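Side-chain contacts in DNA topoisomerase 2-associated protein PAT1 (Saccharomyces cerevisiae, PDB 5LMG), which activates mRNA decapping and represses translation, its C-terminal domain binding directly to the decapping enzyme Dcp2 and the 5'-3' exonuclease Xrn1: residues Glu60-Leu65 and Met109-Asn114; Leu116-Lys121 and Val169-Asn174; Gly183-Leu188 and Thr208-Arg213. The protein carries 2 engineered substitutions. All coordinates share one frame; numbering follows the deposited sequence.

Contact 1. Residues Glu60-Leu65 and Met109-Asn114. With EDO (1,2-ethanediol), chain G; EDO (1,2-ethanediol), chain E.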
loop_
_atom_site.group_PDB
_atom_site.type_symbol
_atom_site.label_atom_id
_atom_site.label_comp_id
_atom_site.label_asym_id
_atom_site.label_seq_id
_atom_site.Cartn_x
_atom_site.Cartn_y
_atom_site.Cartn_z
ATOM N N GLU A 60 16.140 -24.771 5.187
ATOM C CA GLU A 60 16.563 -25.973 5.924
ATOM C C GLU A 60 16.050 -25.932 7.361
ATOM O O GLU A 60 15.474 -26.915 7.826
ATOM C CB GLU A 60 18.088 -26.123 5.911
ATOM C CG GLU A 60 18.643 -26.657 4.600
ATOM C CD GLU A 60 20.153 -26.591 4.441
ATOM O OE1 GLU A 60 20.825 -25.951 5.284
ATOM O OE2 GLU A 60 20.663 -27.159 3.448
ATOM N N GLU A 61 16.199 -24.776 8.032
ATOM C CA GLU A 61 15.751 -24.577 9.411
ATOM C C GLU A 61 14.227 -24.643 9.547
ATOM O O GLU A 61 13.739 -25.215 10.524
ATOM C CB GLU A 61 16.319 -23.286 10.022
ATOM C CG GLU A 61 17.843 -23.194 10.050
ATOM C CD GLU A 61 18.640 -24.199 10.865
ATOM O OE1 GLU A 61 18.040 -25.070 11.536
ATOM O OE2 GLU A 61 19.888 -24.106 10.827
ATOM N N ILE A 62 13.479 -24.108 8.554
ATOM C CA ILE A 62 12.011 -24.148 8.557
ATOM C C ILE A 62 11.546 -25.590 8.363
ATOM O O ILE A 62 10.686 -26.051 9.114
ATOM C CB ILE A 62 11.369 -23.138 7.552
ATOM C CG1 ILE A 62 11.530 -21.656 8.013
ATOM C CG2 ILE A 62 9.891 -23.476 7.216
ATOM C CD1 ILE A 62 10.779 -21.220 9.326
ATOM N N LEU A 63 12.134 -26.306 7.384
ATOM C CA LEU A 63 11.812 -27.704 7.102
ATOM C C LEU A 63 12.007 -28.587 8.336
ATOM O O LEU A 63 11.156 -29.433 8.600
ATOM C CB LEU A 63 12.578 -28.241 5.875
ATOM C CG LEU A 63 12.187 -27.658 4.488
ATOM C CD1 LEU A 63 13.000 -28.295 3.391
ATOM C CD2 LEU A 63 10.689 -27.796 4.191
ATOM N N ASP A 64 13.071 -28.330 9.132
ATOM C CA ASP A 64 13.344 -29.043 10.391
ATOM C C ASP A 64 12.275 -28.730 11.434
ATOM O O ASP A 64 11.758 -29.654 12.058
ATOM C CB ASP A 64 14.740 -28.682 10.951
ATOM C CG ASP A 64 15.918 -29.391 10.298
ATOM O OD1 ASP A 64 15.687 -30.376 9.555
ATOM O OD2 ASP A 64 17.074 -28.969 10.542
ATOM N N LEU A 65 11.924 -27.436 11.604
ATOM C CA LEU A 65 10.902 -27.010 12.569
ATOM C C LEU A 65 9.545 -27.608 12.218
ATOM O O LEU A 65 8.857 -28.119 13.103
ATOM C CB LEU A 65 10.790 -25.474 12.653
ATOM C CG LEU A 65 11.914 -24.720 13.364
ATOM C CD1 LEU A 65 11.834 -23.219 13.066
ATOM C CD2 LEU A 65 11.924 -24.994 14.866
ATOM N N MET A 109 8.197 -16.391 4.313
ATOM C CA MET A 109 7.790 -15.457 5.371
ATOM C C MET A 109 6.575 -15.910 6.214
ATOM O O MET A 109 6.711 -15.848 7.436
ATOM C CB MET A 109 7.578 -14.044 4.822
ATOM C CG MET A 109 8.089 -12.958 5.753
ATOM S SD MET A 109 9.773 -13.211 6.379
ATOM C CE MET A 109 10.686 -13.114 4.917
ATOM N N PRO A 110 5.423 -16.403 5.664
ATOM C CA PRO A 110 4.330 -16.849 6.559
ATOM C C PRO A 110 4.725 -18.027 7.459
ATOM O O PRO A 110 4.333 -18.059 8.628
ATOM C CB PRO A 110 3.178 -17.198 5.603
ATOM C CG PRO A 110 3.540 -16.583 4.292
ATOM C CD PRO A 110 5.037 -16.557 4.242
ATOM N N ARG A 111 5.548 -18.950 6.929
ATOM C CA ARG A 111 6.054 -20.123 7.639
ATOM C C ARG A 111 7.030 -19.732 8.745
ATOM O O ARG A 111 6.983 -20.318 9.829
ATOM C CB ARG A 111 6.672 -21.120 6.661
ATOM C CG ARG A 111 5.631 -21.732 5.729
ATOM C CD ARG A 111 6.263 -22.214 4.440
ATOM N NE ARG A 111 7.088 -23.405 4.653
ATOM C CZ ARG A 111 7.930 -23.902 3.755
ATOM N NH1 ARG A 111 8.069 -23.318 2.573
ATOM N NH2 ARG A 111 8.643 -24.983 4.033
ATOM N N ILE A 112 7.878 -18.708 8.488
ATOM C CA ILE A 112 8.798 -18.128 9.474
ATOM C C ILE A 112 7.981 -17.621 10.687
ATOM O O ILE A 112 8.317 -17.932 11.838
ATOM C CB ILE A 112 9.665 -16.992 8.837
ATOM C CG1 ILE A 112 10.747 -17.570 7.894
ATOM C CG2 ILE A 112 10.294 -16.086 9.924
ATOM C CD1 ILE A 112 11.547 -16.513 7.111
ATOM N N PHE A 113 6.885 -16.866 10.402
ATOM C CA PHE A 113 6.000 -16.269 11.405
ATOM C C PHE A 113 5.291 -17.293 12.279
ATOM O O PHE A 113 4.992 -16.979 13.432
ATOM C CB PHE A 113 5.014 -15.285 10.758
ATOM C CG PHE A 113 5.568 -13.876 10.718
ATOM C CD1 PHE A 113 6.754 -13.592 10.042
ATOM C CD2 PHE A 113 4.924 -12.839 11.383
ATOM C CE1 PHE A 113 7.282 -12.302 10.037
ATOM C CE2 PHE A 113 5.447 -11.544 11.364
ATOM C CZ PHE A 113 6.625 -11.284 10.699
ATOM N N ASN A 114 5.101 -18.534 11.787
ATOM C CA ASN A 114 4.513 -19.601 12.597
ATOM C C ASN A 114 5.405 -19.998 13.790
ATOM O O ASN A 114 4.879 -20.494 14.784
ATOM C CB ASN A 114 4.225 -20.843 11.739
ATOM C CG ASN A 114 3.072 -20.699 10.780
ATOM O OD1 ASN A 114 2.183 -19.850 10.938
ATOM N ND2 ASN A 114 3.049 -21.555 9.770
HETATM C C1 EDO G . 20.066 -28.355 12.988
HETATM O O1 EDO G . 20.252 -29.444 12.096
HETATM C C2 EDO G . 20.885 -27.131 12.501
HETATM O O2 EDO G . 20.709 -26.049 13.407
HETATM C C1 EDO E . 24.583 -26.826 5.433
HETATM O O1 EDO E . 25.670 -26.364 6.222
HETATM C C2 EDO E . 24.913 -26.625 3.933
HETATM O O2 EDO E . 23.832 -27.094 3.143
#
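Ile-62 of helix 48-70 packs against Ile-112 of helix 103-114. The CD1 methyl of Ile-62 lies 3.7 Å from Ile-112 CA and 3.9 Å from Ile-112 CG1. The two side chains run nearly perpendicular to each other. Met-80 of helix 78-82 also touches Ile-62, and Leu-84 touches Ile-112, so this apolar pair is buried.

The second group of contacts is apolar against charged. With CG1 anti to the carbonyl carbon (chi1 -71°), the CG2 methyl of Ile-62 faces Arg-111. This methyl meets Arg-111 NH2 at 3.7 Å and Arg-111 NE at 3.8 Å. Leu-63 CD2 comes to the edge of the guanidinium, close to its plane, 3.5 Å from Arg-111 NH2. The Arg-111 chain bends at chi3 (71°), which brings the guanidinium to the methyls of Ile-62 and Leu-63. The charge itself is met by Glu-66, which forms a salt bridge with Arg-111 NE.

No hydrogen bond joins the two segments. Their axes approach to 10.4 Å and cross at 52°. This is oblique helix-helix packing near one end of a mostly helical domain, with an apolar centre and an arginine beside it.

Contact 2. Residues Leu116-Lys121 and Val169-Asn174. With MG (magnesium ion), chain N.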
loop_
_atom_site.group_PDB
_atom_site.type_symbol
_atom_site.label_atom_id
_atom_site.label_comp_id
_atom_site.label_asym_id
_atom_site.label_seq_id
_atom_site.Cartn_x
_atom_site.Cartn_y
_atom_site.Cartn_z
ATOM N N LEU A 116 7.821 -17.831 15.389
ATOM C CA LEU A 116 8.345 -16.677 16.123
ATOM C C LEU A 116 7.392 -16.176 17.196
ATOM O O LEU A 116 6.185 -16.404 17.104
ATOM C CB LEU A 116 8.663 -15.513 15.170
ATOM C CG LEU A 116 9.685 -15.737 14.060
ATOM C CD1 LEU A 116 9.741 -14.537 13.168
ATOM C CD2 LEU A 116 11.069 -16.061 14.613
ATOM N N ASP A 117 7.936 -15.465 18.201
ATOM C CA ASP A 117 7.120 -14.838 19.238
ATOM C C ASP A 117 6.857 -13.371 18.853
ATOM O O ASP A 117 7.337 -12.929 17.799
ATOM C CB ASP A 117 7.714 -15.013 20.658
ATOM C CG ASP A 117 9.035 -14.317 20.963
ATOM O OD1 ASP A 117 9.424 -13.410 20.202
ATOM O OD2 ASP A 117 9.657 -14.661 21.979
ATOM N N LYS A 118 6.084 -12.636 19.682
ATOM C CA LYS A 118 5.681 -11.252 19.432
ATOM C C LYS A 118 6.862 -10.287 19.192
ATOM O O LYS A 118 6.860 -9.577 18.178
ATOM C CB LYS A 118 4.756 -10.749 20.559
ATOM C CG LYS A 118 4.110 -9.387 20.294
ATOM C CD LYS A 118 3.380 -8.883 21.533
ATOM C CE LYS A 118 3.339 -7.375 21.594
ATOM N NZ LYS A 118 2.460 -6.882 22.688
ATOM N N GLN A 119 7.857 -10.266 20.103
ATOM C CA GLN A 119 9.015 -9.365 20.009
ATOM C C GLN A 119 9.895 -9.641 18.779
ATOM O O GLN A 119 10.455 -8.695 18.213
ATOM C CB GLN A 119 9.846 -9.343 21.301
ATOM C CG GLN A 119 9.150 -8.665 22.510
ATOM C CD GLN A 119 8.627 -7.262 22.241
ATOM O OE1 GLN A 119 7.421 -7.000 22.304
ATOM N NE2 GLN A 119 9.515 -6.332 21.919
ATOM N N GLN A 120 10.005 -10.920 18.365
ATOM C CA GLN A 120 10.762 -11.319 17.170
ATOM C C GLN A 120 10.062 -10.783 15.909
ATOM O O GLN A 120 10.720 -10.173 15.060
ATOM C CB GLN A 120 10.920 -12.848 17.098
ATOM C CG GLN A 120 11.988 -13.398 18.040
ATOM C CD GLN A 120 12.006 -14.906 18.049
ATOM O OE1 GLN A 120 10.966 -15.569 18.011
ATOM N NE2 GLN A 120 13.193 -15.485 18.098
ATOM N N LYS A 121 8.722 -10.963 15.831
ATOM C CA LYS A 121 7.862 -10.485 14.749
ATOM C C LYS A 121 7.909 -8.938 14.680
ATOM O O LYS A 121 7.945 -8.375 13.588
ATOM C CB LYS A 121 6.414 -10.955 14.963
ATOM C CG LYS A 121 6.180 -12.449 14.789
ATOM C CD LYS A 121 4.761 -12.810 15.212
ATOM C CE LYS A 121 4.454 -14.269 15.011
ATOM N NZ LYS A 121 3.056 -14.584 15.400
ATOM N N VAL A 169 -0.640 -6.820 8.312
ATOM C CA VAL A 169 -2.048 -6.568 8.649
ATOM C C VAL A 169 -2.506 -7.472 9.800
ATOM O O VAL A 169 -2.945 -6.948 10.817
ATOM C CB VAL A 169 -2.985 -6.672 7.405
ATOM C CG1 VAL A 169 -4.463 -6.610 7.793
ATOM C CG2 VAL A 169 -2.673 -5.585 6.390
ATOM N N SER A 170 -2.366 -8.813 9.652
ATOM C CA SER A 170 -2.756 -9.809 10.660
ATOM C C SER A 170 -2.046 -9.609 12.007
ATOM O O SER A 170 -2.713 -9.602 13.042
ATOM C CB SER A 170 -2.559 -11.230 10.133
ATOM O OG SER A 170 -1.222 -11.683 10.300
ATOM N N PHE A 171 -0.713 -9.408 11.985
ATOM C CA PHE A 171 0.078 -9.164 13.184
ATOM C C PHE A 171 -0.326 -7.871 13.931
ATOM O O PHE A 171 -0.436 -7.903 15.154
ATOM C CB PHE A 171 1.592 -9.183 12.879
ATOM C CG PHE A 171 2.464 -8.734 14.033
ATOM C CD1 PHE A 171 2.698 -9.571 15.117
ATOM C CD2 PHE A 171 3.038 -7.469 14.040
ATOM C CE1 PHE A 171 3.491 -9.146 16.193
ATOM C CE2 PHE A 171 3.828 -7.044 15.117
ATOM C CZ PHE A 171 4.050 -7.887 16.184
ATOM N N LEU A 172 -0.521 -6.746 13.211
ATOM C CA LEU A 172 -0.890 -5.466 13.828
ATOM C C LEU A 172 -2.326 -5.454 14.371
ATOM O O LEU A 172 -2.609 -4.786 15.367
ATOM C CB LEU A 172 -0.655 -4.278 12.869
ATOM C CG LEU A 172 0.807 -3.958 12.508
ATOM C CD1 LEU A 172 0.879 -2.845 11.507
ATOM C CD2 LEU A 172 1.626 -3.586 13.738
ATOM N N SER A 173 -3.221 -6.207 13.712
ATOM C CA SER A 173 -4.630 -6.340 14.065
ATOM C C SER A 173 -4.805 -7.118 15.368
ATOM O O SER A 173 -5.793 -6.899 16.063
ATOM C CB SER A 173 -5.377 -7.058 12.944
ATOM O OG SER A 173 -6.723 -7.346 13.284
ATOM N N ASN A 174 -3.851 -8.022 15.682
ATOM C CA ASN A 174 -3.877 -8.923 16.829
ATOM C C ASN A 174 -2.860 -8.648 17.949
ATOM O O ASN A 174 -3.254 -8.614 19.111
ATOM C CB ASN A 174 -3.704 -10.373 16.343
ATOM C CG ASN A 174 -4.879 -10.916 15.571
ATOM O OD1 ASN A 174 -5.976 -11.096 16.108
ATOM N ND2 ASN A 174 -4.658 -11.236 14.301
HETATM MG MG MG N . 11.408 -13.916 22.996
HETATM O O HOH W 1 11.688 -12.336 21.579
HETATM O O HOH W 2 12.829 -15.267 21.773
#
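Phe-171 of helix 151-174 reaches across to the first turn of helix 118-130 and meets Lys-121 and Lys-118. The main contact is a CH-pi interaction. Lys-121 CB lies 4.1 Å from the centroid of the Phe-171 ring, off-centre. Its closest ring atom is Phe-171 CE1, at 3.7 Å. Lys-121 CD runs on past the same side of the ring, 3.8 Å from Phe-171 CD1. The extended lysine chain thus lends its methylenes to the ring while its ammonium end carries on elsewhere.

Lys-118 adds one apolar contact, from its CG to Phe-171 CE1 at 4.2 Å. Its polar backbone O lies near Phe-171 CZ. The ring gets there because Phe-171 CG is anti to the backbone N (chi1 171°). Leu-122 and Leu-125 also touch it. Trimming Phe-171 to an alanine is likely to leave the methylenes of Lys-121 without their ring partner and to open a gap between the two helices.

The helix start is fixed by a capping box. Gln-120 N donates to Asp-117 OD1 at 3.1 Å, nearly along the C-O axis. In return Asp-117 N donates to Gln-120 OE1 at 3.0 Å, in the carbonyl plane and fairly straight (165°).

Metal binding uses the other oxygen of the same carboxylate. Asp-117 OD2 binds a magnesium ion at 2.2 Å, and two waters are also bound to the ion. One of these waters donates to Asp-117 OD1, which therefore accepts from both the water and Gln-120 N.

Contact 3. Residues Gly183-Leu188 and Thr208-Arg213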
loop_
_atom_site.group_PDB
_atom_site.type_symbol
_atom_site.label_atom_id
_atom_site.label_comp_id
_atom_site.label_asym_id
_atom_site.label_seq_id
_atom_site.Cartn_x
_atom_site.Cartn_y
_atom_site.Cartn_z
ATOM N N GLY A 183 5.655 3.581 17.441
ATOM C CA GLY A 183 7.053 3.247 17.187
ATOM C C GLY A 183 7.335 2.972 15.714
ATOM O O GLY A 183 8.302 3.506 15.164
ATOM N N LEU A 184 6.464 2.184 15.047
ATOM C CA LEU A 184 6.619 1.835 13.624
ATOM C C LEU A 184 6.431 3.036 12.702
ATOM O O LEU A 184 7.160 3.171 11.722
ATOM C CB LEU A 184 5.698 0.662 13.207
ATOM C CG LEU A 184 5.916 -0.696 13.904
ATOM C CD1 LEU A 184 4.858 -1.689 13.473
ATOM C CD2 LEU A 184 7.299 -1.273 13.606
ATOM N N LEU A 185 5.484 3.924 13.036
ATOM C CA LEU A 185 5.216 5.150 12.277
ATOM C C LEU A 185 6.425 6.086 12.318
ATOM O O LEU A 185 6.821 6.629 11.280
ATOM C CB LEU A 185 3.984 5.864 12.849
ATOM C CG LEU A 185 2.637 5.391 12.317
ATOM C CD1 LEU A 185 1.535 5.665 13.332
ATOM C CD2 LEU A 185 2.318 6.027 10.977
ATOM N N LEU A 186 7.020 6.245 13.516
ATOM C CA LEU A 186 8.209 7.064 13.739
ATOM C C LEU A 186 9.397 6.479 12.996
ATOM O O LEU A 186 10.152 7.243 12.403
ATOM C CB LEU A 186 8.522 7.218 15.239
ATOM C CG LEU A 186 7.653 8.214 16.015
ATOM C CD1 LEU A 186 7.923 8.114 17.517
ATOM C CD2 LEU A 186 7.864 9.640 15.520
ATOM N N GLN A 187 9.527 5.127 12.965
ATOM C CA GLN A 187 10.587 4.430 12.217
ATOM C C GLN A 187 10.498 4.792 10.724
ATOM O O GLN A 187 11.514 5.092 10.104
ATOM C CB GLN A 187 10.489 2.895 12.383
ATOM C CG GLN A 187 10.999 2.347 13.719
ATOM C CD GLN A 187 12.501 2.383 13.887
ATOM O OE1 GLN A 187 13.275 2.132 12.956
ATOM N NE2 GLN A 187 12.946 2.642 15.108
ATOM N N LEU A 188 9.268 4.818 10.176
ATOM C CA LEU A 188 8.997 5.156 8.781
ATOM C C LEU A 188 9.361 6.614 8.442
ATOM O O LEU A 188 10.116 6.853 7.504
ATOM C CB LEU A 188 7.521 4.849 8.458
ATOM C CG LEU A 188 7.037 5.190 7.055
ATOM C CD1 LEU A 188 6.467 3.982 6.382
ATOM C CD2 LEU A 188 6.011 6.302 7.105
ATOM N N THR A 208 -0.883 3.254 4.585
ATOM C CA THR A 208 -2.333 3.111 4.807
ATOM C C THR A 208 -2.635 2.137 5.955
ATOM O O THR A 208 -3.484 2.451 6.796
ATOM C CB THR A 208 -3.059 2.717 3.523
ATOM O OG1 THR A 208 -2.656 3.593 2.486
ATOM C CG2 THR A 208 -4.598 2.733 3.671
ATOM N N ILE A 209 -1.939 0.972 5.980
ATOM C CA ILE A 209 -2.059 -0.041 7.036
ATOM C C ILE A 209 -1.727 0.585 8.414
ATOM O O ILE A 209 -2.520 0.437 9.327
ATOM C CB ILE A 209 -1.170 -1.284 6.739
ATOM C CG1 ILE A 209 -1.764 -2.135 5.600
ATOM C CG2 ILE A 209 -0.944 -2.129 8.012
ATOM C CD1 ILE A 209 -0.740 -2.923 4.856
ATOM N N LEU A 210 -0.564 1.280 8.547
ATOM C CA LEU A 210 -0.156 1.933 9.799
ATOM C C LEU A 210 -1.154 2.996 10.250
ATOM O O LEU A 210 -1.527 2.985 11.417
ATOM C CB LEU A 210 1.273 2.534 9.744
ATOM C CG LEU A 210 2.466 1.588 9.545
ATOM C CD1 LEU A 210 3.764 2.379 9.568
ATOM C CD2 LEU A 210 2.524 0.500 10.629
ATOM N N ILE A 211 -1.597 3.895 9.330
ATOM C CA ILE A 211 -2.568 4.973 9.634
ATOM C C ILE A 211 -3.904 4.383 10.099
ATOM O O ILE A 211 -4.440 4.841 11.115
ATOM C CB ILE A 211 -2.787 5.961 8.450
ATOM C CG1 ILE A 211 -1.525 6.766 8.103
ATOM C CG2 ILE A 211 -3.989 6.899 8.704
ATOM C CD1 ILE A 211 -1.686 7.527 6.715
ATOM N N SER A 212 -4.451 3.400 9.326
ATOM C CA SER A 212 -5.718 2.717 9.629
ATOM C C SER A 212 -5.685 2.006 10.992
ATOM O O SER A 212 -6.654 2.106 11.746
ATOM C CB SER A 212 -6.096 1.745 8.520
ATOM O OG SER A 212 -6.242 2.453 7.302
ATOM N N ARG A 213 -4.558 1.344 11.322
ATOM C CA ARG A 213 -4.377 0.662 12.608
ATOM C C ARG A 213 -4.301 1.655 13.779
ATOM O O ARG A 213 -4.991 1.456 14.778
ATOM C CB ARG A 213 -3.171 -0.299 12.578
ATOM C CG ARG A 213 -3.017 -1.223 13.815
ATOM C CD ARG A 213 -4.277 -1.959 14.299
ATOM N NE ARG A 213 -5.009 -2.628 13.219
ATOM C CZ ARG A 213 -6.237 -3.125 13.339
ATOM N NH1 ARG A 213 -6.884 -3.045 14.496
ATOM N NH2 ARG A 213 -6.828 -3.706 12.304
#
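An inclined antiparallel helix pair of the mostly helical domain meets here: helix 178-191 packs on helix 201-216. The axes of the two segments approach to 10.4 Å, and their directions differ by 145°. The contact is wholly apolar, and the four leucines that make it are buried.

Leu-210 is the central side chain. It points toward helix 178-191 and meets Leu-184, Leu-185 and Leu-188. Its CG lies beside the backbone N (chi1 -63°), which sends its methyls to Leu-184 and Leu-185. Leu-185 CD2 lies 3.8 Å from Leu-210 CB, and the two side chains lie alongside, pointing opposite ways. Leu-185 CG is also near Leu-210 CB, at 4.1 Å. The two methyls of Leu-210 meet different atoms. CD2 of Leu-210 touches Leu-184 CB at 4.1 Å. CD1 of Leu-210 sits over the backbone, 4.1 Å from both Leu-184 O and Leu-185 CA. Leu-188 CD1 is a looser neighbour of Leu-210 CD1, at 4.5 Å.

One polar bond lies within helix 201-216. Ser-212 OG donates to Thr-208 O at 2.8 Å, from above the carbonyl plane. Ser-212 N donates to the same oxygen from the opposite face. Thr-208 O is thus gripped twice, and the serine hydroxyl is turned back onto its own helix.

Round the pair, helix 118-130 brings Leu-125 onto Leu-184, and Phe-129 onto both Leu-188 and Leu-210. Trp-235 and Ile-238 of helix 234-246 touch Leu-185. Leu-172 of helix 151-174 packs on Leu-184, and Ser-283 of helix 275-286 touches Ile-211.

The three contacts follow one another along the chain without overlap. Contacts 1 and 2 have centres about 15 Å apart and touch where Lys-121 CE comes 3.2 Å from Phe-113 O. Helix 103-114 of contact 1 and helix 118-130 of contact 2 are consecutive. Contacts 2 and 3 have centres about 14 Å apart. They meet through Leu-172 O and Arg-213 CD, at 3.5 Å, and through Val-169 CG2 and Ile-209 CD1, at 3.6 Å. Contacts 1 and 3 do not touch, their nearest atoms being about 10 Å apart. The magnesium ion sits on Asp-117 of 116-121, apart from the packing of contact 2. The Ile-112 side chain of contact 1 is about 13 Å from it.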